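Local coordinates for GTPase activator-like protein (Chaetomium thermophilum, PDB 6SSH) that probably activates the GTPase activity of a small G protein, this chain being the Rap/ran-GAP domain of a TSC2-like protein, at residues Gln14-Gly26 with Met82-Lys96. Sequence-based numbering, arbitrary orientation.
Sequences QTHETEILANTMG and MPTNLEHDPQCIMKK. With EDO (1,2-ethanediol), chain D; EDO (1,2-ethanediol), chain F.
L21 and C92 bring the short helix 17-21 against the start of helix 93-99 within the Rap/ran-GAP domain, their CB atoms 3.7 Å apart. C92 is the N-cap residue of the second helix; its SG stands beside A22, 4.1 Å from A22 CB. The branch of L21 ending in CD1 lies against CB of K96, while A22 CB also meets CG2 of T84. On its far face, helix 17-21 sends I20 onto strand 2-10, so this small helix is wedged between the central sheet and the 82-96 segment.

Around this modest apolar centre the contact illustrates how one buried lysine can draw carbonyls and a hydroxyl from separate parts of the chain onto one ammonium. K95 stays extended beyond CG, and its NZ reaches L21 O at 2.8 Å, nearly along the C=O axis (165°). Its three N-H are shared among L21 O, M82 O, T84 OG1 and, outside the two segments, T79 O, so at least one hydrogen must be divided between acceptors; together they probably compensate the buried charge. T84 OG1 in turn donates its own proton to A22 O at 2.7 Å, from above the carbonyl plane.

Further out, a water donates to both T18 O and P90 O. K96 bends at chi2 (59°), and in at least one of its two modelled conformers NZ bonds to P121 O and forms a salt bridge to E17 OE2, 2.7 Å, meeting the carboxylate from above its plane.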
loop_
_atom_site.group_PDB
_atom_site.type_symbol
_atom_site.label_atom_id
_atom_site.label_comp_id
_atom_site.label_asym_id
_atom_site.label_seq_id
_atom_site.Cartn_x
_atom_site.Cartn_y
_atom_site.Cartn_z
ATOM N N GLN A 14 15.014 -5.471 -5.754
ATOM C CA GLN A 14 14.374 -4.568 -6.700
ATOM C C GLN A 14 14.576 -3.114 -6.365
ATOM O O GLN A 14 14.680 -2.757 -5.164
ATOM C CB GLN A 14 12.854 -4.840 -6.757
ATOM C CG GLN A 14 12.512 -6.215 -7.289
ATOM C CD GLN A 14 11.021 -6.472 -7.369
ATOM O OE1 GLN A 14 10.198 -5.976 -6.591
ATOM N NE2 GLN A 14 10.660 -7.205 -8.408
ATOM N N THR A 15 14.701 -2.293 -7.409
ATOM C CA THR A 15 15.009 -0.888 -7.278
ATOM C C THR A 15 14.137 0.007 -8.124
ATOM O O THR A 15 14.058 1.197 -7.845
ATOM C CB THR A 15 16.487 -0.601 -7.641
ATOM O OG1 THR A 15 16.725 -0.999 -8.970
ATOM C CG2 THR A 15 17.444 -1.342 -6.695
ATOM N N HIS A 16 13.477 -0.560 -9.151
ATOM C CA HIS A 16 12.806 0.261 -10.180
ATOM C C HIS A 16 11.330 -0.028 -10.233
ATOM O O HIS A 16 10.897 -1.158 -10.047
ATOM C CB HIS A 16 13.418 -0.025 -11.572
ATOM C CG HIS A 16 12.952 0.898 -12.661
ATOM N ND1 HIS A 16 11.786 0.706 -13.388
ATOM C CD2 HIS A 16 13.550 1.987 -13.204
ATOM C CE1 HIS A 16 11.665 1.665 -14.290
ATOM N NE2 HIS A 16 12.735 2.448 -14.214
ATOM N N GLU A 17 10.543 1.011 -10.490
ATOM C CA GLU A 17 9.085 0.891 -10.505
ATOM C C GLU A 17 8.575 -0.260 -11.357
ATOM O O GLU A 17 7.664 -0.964 -10.918
ATOM C CB GLU A 17 8.545 2.198 -11.053
ATOM C CG GLU A 17 7.190 2.274 -11.647
ATOM C CD GLU A 17 6.928 3.780 -11.908
ATOM O OE1 GLU A 17 7.587 4.448 -12.753
ATOM O OE2 GLU A 17 6.198 4.259 -11.126
ATOM N N THR A 18 9.047 -0.420 -12.577
ATOM C CA THR A 18 8.422 -1.343 -13.503
ATOM C C THR A 18 8.523 -2.773 -12.987
ATOM O O THR A 18 7.545 -3.508 -12.950
ATOM C CB THR A 18 9.019 -1.149 -14.916
ATOM O OG1 THR A 18 8.978 0.253 -15.225
ATOM C CG2 THR A 18 8.235 -1.902 -15.952
ATOM N N GLU A 19 9.709 -3.168 -12.539
ATOM C CA GLU A 19 9.854 -4.523 -12.016
ATOM C C GLU A 19 9.057 -4.765 -10.724
ATOM O O GLU A 19 8.546 -5.879 -10.432
ATOM C CB GLU A 19 11.333 -4.855 -11.849
ATOM C CG GLU A 19 12.001 -4.041 -10.732
ATOM C CD GLU A 19 13.511 -4.233 -10.630
ATOM O OE1 GLU A 19 14.024 -5.244 -11.190
ATOM O OE2 GLU A 19 14.134 -3.363 -9.962
ATOM N N ILE A 20 8.959 -3.728 -9.897
ATOM C CA ILE A 20 8.175 -3.846 -8.660
ATOM C C ILE A 20 6.669 -4.036 -8.951
ATOM O O ILE A 20 5.996 -4.881 -8.381
ATOM C CB ILE A 20 8.412 -2.565 -7.785
ATOM C CG1 ILE A 20 9.859 -2.529 -7.232
ATOM C CG2 ILE A 20 7.397 -2.474 -6.644
ATOM C CD1 ILE A 20 10.239 -1.156 -6.722
ATOM N N LEU A 21 6.167 -3.265 -9.916
ATOM C CA LEU A 21 4.743 -3.362 -10.227
ATOM C C LEU A 21 4.444 -4.731 -10.803
ATOM O O LEU A 21 3.312 -5.196 -10.642
ATOM C CB LEU A 21 4.357 -2.261 -11.211
ATOM C CG LEU A 21 4.377 -0.818 -10.656
ATOM C CD1 LEU A 21 4.081 0.176 -11.789
ATOM C CD2 LEU A 21 3.401 -0.629 -9.509
ATOM N N ALA A 22 5.370 -5.360 -11.458
ATOM C CA ALA A 22 5.132 -6.674 -12.053
ATOM C C ALA A 22 4.862 -7.758 -11.004
ATOM O O ALA A 22 4.347 -8.824 -11.339
ATOM C CB ALA A 22 6.275 -7.072 -12.947
ATOM N N ASN A 23 5.266 -7.560 -9.750
ATOM C CA ASN A 23 5.098 -8.593 -8.752
ATOM C C ASN A 23 3.639 -8.989 -8.596
ATOM O O ASN A 23 2.757 -8.139 -8.624
ATOM C CB ASN A 23 5.619 -8.129 -7.381
ATOM C CG ASN A 23 7.089 -7.817 -7.386
ATOM O OD1 ASN A 23 7.871 -8.380 -8.135
ATOM N ND2 ASN A 23 7.509 -6.954 -6.480
ATOM N N THR A 24 3.418 -10.310 -8.434
ATOM C CA THR A 24 2.074 -10.826 -8.234
ATOM C C THR A 24 1.880 -11.584 -6.933
ATOM O O THR A 24 0.856 -12.203 -6.713
ATOM C CB THR A 24 1.612 -11.726 -9.319
ATOM O OG1 THR A 24 2.554 -12.749 -9.407
ATOM C CG2 THR A 24 1.481 -10.931 -10.670
ATOM N N MET A 25 2.852 -11.472 -6.042
ATOM C CA MET A 25 2.718 -11.996 -4.683
ATOM C C MET A 25 3.841 -11.397 -3.875
ATOM O O MET A 25 4.806 -10.849 -4.388
ATOM C CB MET A 25 2.782 -13.496 -4.732
ATOM C CG MET A 25 4.092 -13.954 -5.109
ATOM S SD MET A 25 4.241 -15.779 -5.103
ATOM C CE MET A 25 3.288 -16.219 -3.639
ATOM N N GLY A 26 3.681 -11.495 -2.567
ATOM C CA GLY A 26 4.666 -11.069 -1.601
ATOM C C GLY A 26 5.042 -12.197 -0.642
ATOM O O GLY A 26 4.789 -13.381 -0.880
ATOM N N MET A 82 -3.191 -7.387 -8.653
ATOM C CA MET A 82 -3.481 -6.998 -10.031
ATOM C C MET A 82 -2.710 -7.892 -10.976
ATOM O O MET A 82 -1.547 -8.180 -10.737
ATOM C CB MET A 82 -3.111 -5.540 -10.261
ATOM C CG MET A 82 -3.822 -4.565 -9.316
ATOM S SD MET A 82 -3.115 -2.929 -9.493
ATOM C CE MET A 82 -3.938 -2.050 -8.114
ATOM N N PRO A 83 -3.338 -8.328 -12.084
ATOM C CA PRO A 83 -2.632 -9.236 -13.005
ATOM C C PRO A 83 -1.472 -8.538 -13.704
ATOM O O PRO A 83 -1.500 -7.356 -13.987
ATOM C CB PRO A 83 -3.719 -9.639 -14.022
ATOM C CG PRO A 83 -4.787 -8.690 -13.845
ATOM C CD PRO A 83 -4.723 -8.015 -12.525
ATOM N N THR A 84 -0.442 -9.358 -13.945
ATOM C CA THR A 84 0.701 -8.929 -14.743
ATOM C C THR A 84 0.693 -9.680 -16.056
ATOM O O THR A 84 0.600 -10.922 -16.070
ATOM C CB THR A 84 1.989 -9.254 -13.990
ATOM O OG1 THR A 84 2.031 -8.502 -12.762
ATOM C CG2 THR A 84 3.218 -8.957 -14.766
ATOM N N ASN A 85 0.816 -8.939 -17.133
ATOM C CA ASN A 85 1.043 -9.545 -18.442
ATOM C C ASN A 85 1.993 -8.617 -19.190
ATOM O O ASN A 85 1.594 -7.545 -19.614
ATOM C CB ASN A 85 -0.277 -9.764 -19.225
ATOM C CG ASN A 85 -0.040 -10.399 -20.567
ATOM O OD1 ASN A 85 0.947 -10.144 -21.244
ATOM N ND2 ASN A 85 -0.923 -11.327 -20.922
ATOM N N LEU A 86 3.267 -9.024 -19.246
ATOM C CA LEU A 86 4.308 -8.126 -19.780
ATOM C C LEU A 86 4.370 -8.073 -21.292
ATOM O O LEU A 86 5.060 -7.217 -21.840
ATOM C CB LEU A 86 5.656 -8.464 -19.144
ATOM C CG LEU A 86 5.666 -8.370 -17.604
ATOM C CD1 LEU A 86 7.097 -8.851 -17.117
ATOM C CD2 LEU A 86 5.333 -7.034 -17.139
ATOM N N GLU A 87 3.697 -9.006 -21.954
ATOM C CA GLU A 87 3.461 -8.835 -23.396
ATOM C C GLU A 87 2.463 -7.737 -23.697
ATOM O O GLU A 87 2.729 -6.891 -24.565
ATOM C CB GLU A 87 3.017 -10.159 -23.986
ATOM C CG GLU A 87 4.118 -11.156 -24.213
ATOM C CD GLU A 87 5.127 -10.759 -25.309
ATOM O OE1 GLU A 87 4.802 -9.859 -26.156
ATOM O OE2 GLU A 87 6.193 -11.400 -25.442
ATOM N N HIS A 88 1.349 -7.722 -22.978
ATOM C CA HIS A 88 0.281 -6.769 -23.230
ATOM C C HIS A 88 0.629 -5.413 -22.602
ATOM O O HIS A 88 0.222 -4.379 -23.095
ATOM C CB HIS A 88 -1.050 -7.198 -22.599
ATOM C CG HIS A 88 -1.633 -8.428 -23.202
ATOM N ND1 HIS A 88 -2.839 -8.963 -22.799
ATOM C CD2 HIS A 88 -1.189 -9.203 -24.200
ATOM C CE1 HIS A 88 -3.085 -10.053 -23.507
ATOM N NE2 HIS A 88 -2.107 -10.216 -24.379
ATOM N N ASP A 89 1.277 -5.418 -21.435
ATOM C CA ASP A 89 1.431 -4.209 -20.640
ATOM C C ASP A 89 2.801 -4.300 -19.972
ATOM O O ASP A 89 2.879 -4.463 -18.716
ATOM C CB ASP A 89 0.279 -4.090 -19.626
ATOM C CG ASP A 89 0.311 -2.763 -18.861
ATOM O OD1 ASP A 89 1.124 -1.875 -19.192
ATOM O OD2 ASP A 89 -0.477 -2.629 -17.878
ATOM N N PRO A 90 3.866 -4.215 -20.732
ATOM C CA PRO A 90 5.225 -4.354 -20.153
ATOM C C PRO A 90 5.554 -3.307 -19.088
ATOM O O PRO A 90 6.355 -3.614 -18.199
ATOM C CB PRO A 90 6.150 -4.153 -21.363
ATOM C CG PRO A 90 5.282 -3.423 -22.403
ATOM C CD PRO A 90 3.921 -4.026 -22.190
ATOM N N GLN A 91 5.006 -2.108 -19.155
ATOM C CA GLN A 91 5.268 -1.066 -18.174
ATOM C C GLN A 91 4.301 -1.107 -16.992
ATOM O O GLN A 91 4.407 -0.299 -16.047
ATOM C CB GLN A 91 5.230 0.315 -18.810
ATOM C CG GLN A 91 6.347 0.565 -19.795
ATOM C CD GLN A 91 7.687 0.680 -19.129
ATOM O OE1 GLN A 91 7.912 1.585 -18.328
ATOM N NE2 GLN A 91 8.586 -0.227 -19.450
ATOM N N CYS A 92 3.398 -2.073 -16.979
ATOM C CA CYS A 92 2.370 -2.200 -15.934
ATOM C C CYS A 92 1.600 -0.914 -15.765
ATOM O O CYS A 92 1.332 -0.490 -14.614
ATOM C CB CYS A 92 2.971 -2.667 -14.609
ATOM S SG CYS A 92 3.863 -4.250 -14.713
ATOM N N ILE A 93 1.268 -0.245 -16.858
ATOM C CA ILE A 93 0.533 1.016 -16.759
ATOM C C ILE A 93 -0.829 0.768 -16.122
ATOM O O ILE A 93 -1.376 1.697 -15.487
ATOM C CB ILE A 93 0.381 1.761 -18.101
ATOM C CG1 ILE A 93 -0.575 1.059 -19.013
ATOM C CG2 ILE A 93 1.764 2.000 -18.726
ATOM C CD1 ILE A 93 -0.797 1.839 -20.331
ATOM N N MET A 94 -1.430 -0.404 -16.263
ATOM C CA MET A 94 -2.723 -0.640 -15.650
ATOM C C MET A 94 -2.618 -0.653 -14.105
ATOM O O MET A 94 -3.591 -0.353 -13.429
ATOM C CB MET A 94 -3.401 -1.865 -16.230
ATOM C CG MET A 94 -3.725 -1.761 -17.702
ATOM S SD MET A 94 -4.821 -0.379 -18.045
ATOM C CE MET A 94 -5.085 -0.706 -19.723
ATOM N N LYS A 95 -1.446 -0.998 -13.560
ATOM C CA LYS A 95 -1.240 -0.891 -12.101
ATOM C C LYS A 95 -0.822 0.517 -11.738
ATOM O O LYS A 95 -1.313 1.059 -10.729
ATOM C CB LYS A 95 -0.175 -1.851 -11.640
ATOM C CG LYS A 95 -0.450 -3.302 -12.042
ATOM C CD LYS A 95 0.360 -4.281 -11.206
ATOM C CE LYS A 95 0.358 -5.714 -11.767
ATOM N NZ LYS A 95 0.944 -6.695 -10.825
ATOM N N LYS A 96 0.047 1.147 -12.500
ATOM C CA LYS A 96 0.535 2.502 -12.216
ATOM C C LYS A 96 -0.587 3.485 -12.164
ATOM O O LYS A 96 -0.532 4.485 -11.402
ATOM C CB LYS A 96 1.639 2.929 -13.193
ATOM C CG LYS A 96 2.291 4.244 -13.008
ATOM C CD LYS A 96 2.975 4.404 -11.656
ATOM C CE LYS A 96 3.509 5.802 -11.381
ATOM N NZ LYS A 96 4.640 6.163 -12.240
HETATM C C1 EDO D . 14.229 0.011 -3.068
HETATM O O1 EDO D . 15.349 -0.476 -3.794
HETATM C C2 EDO D . 13.460 0.878 -4.028
HETATM O O2 EDO D . 13.134 2.101 -3.408
HETATM C C1 EDO F . -5.104 -6.313 -21.331
HETATM O O1 EDO F . -4.279 -7.275 -20.645
HETATM C C2 EDO F . -6.099 -5.638 -20.379
HETATM O O2 EDO F . -6.811 -6.610 -19.582
HETATM O O HOH W 1 7.347 -4.861 -15.571
#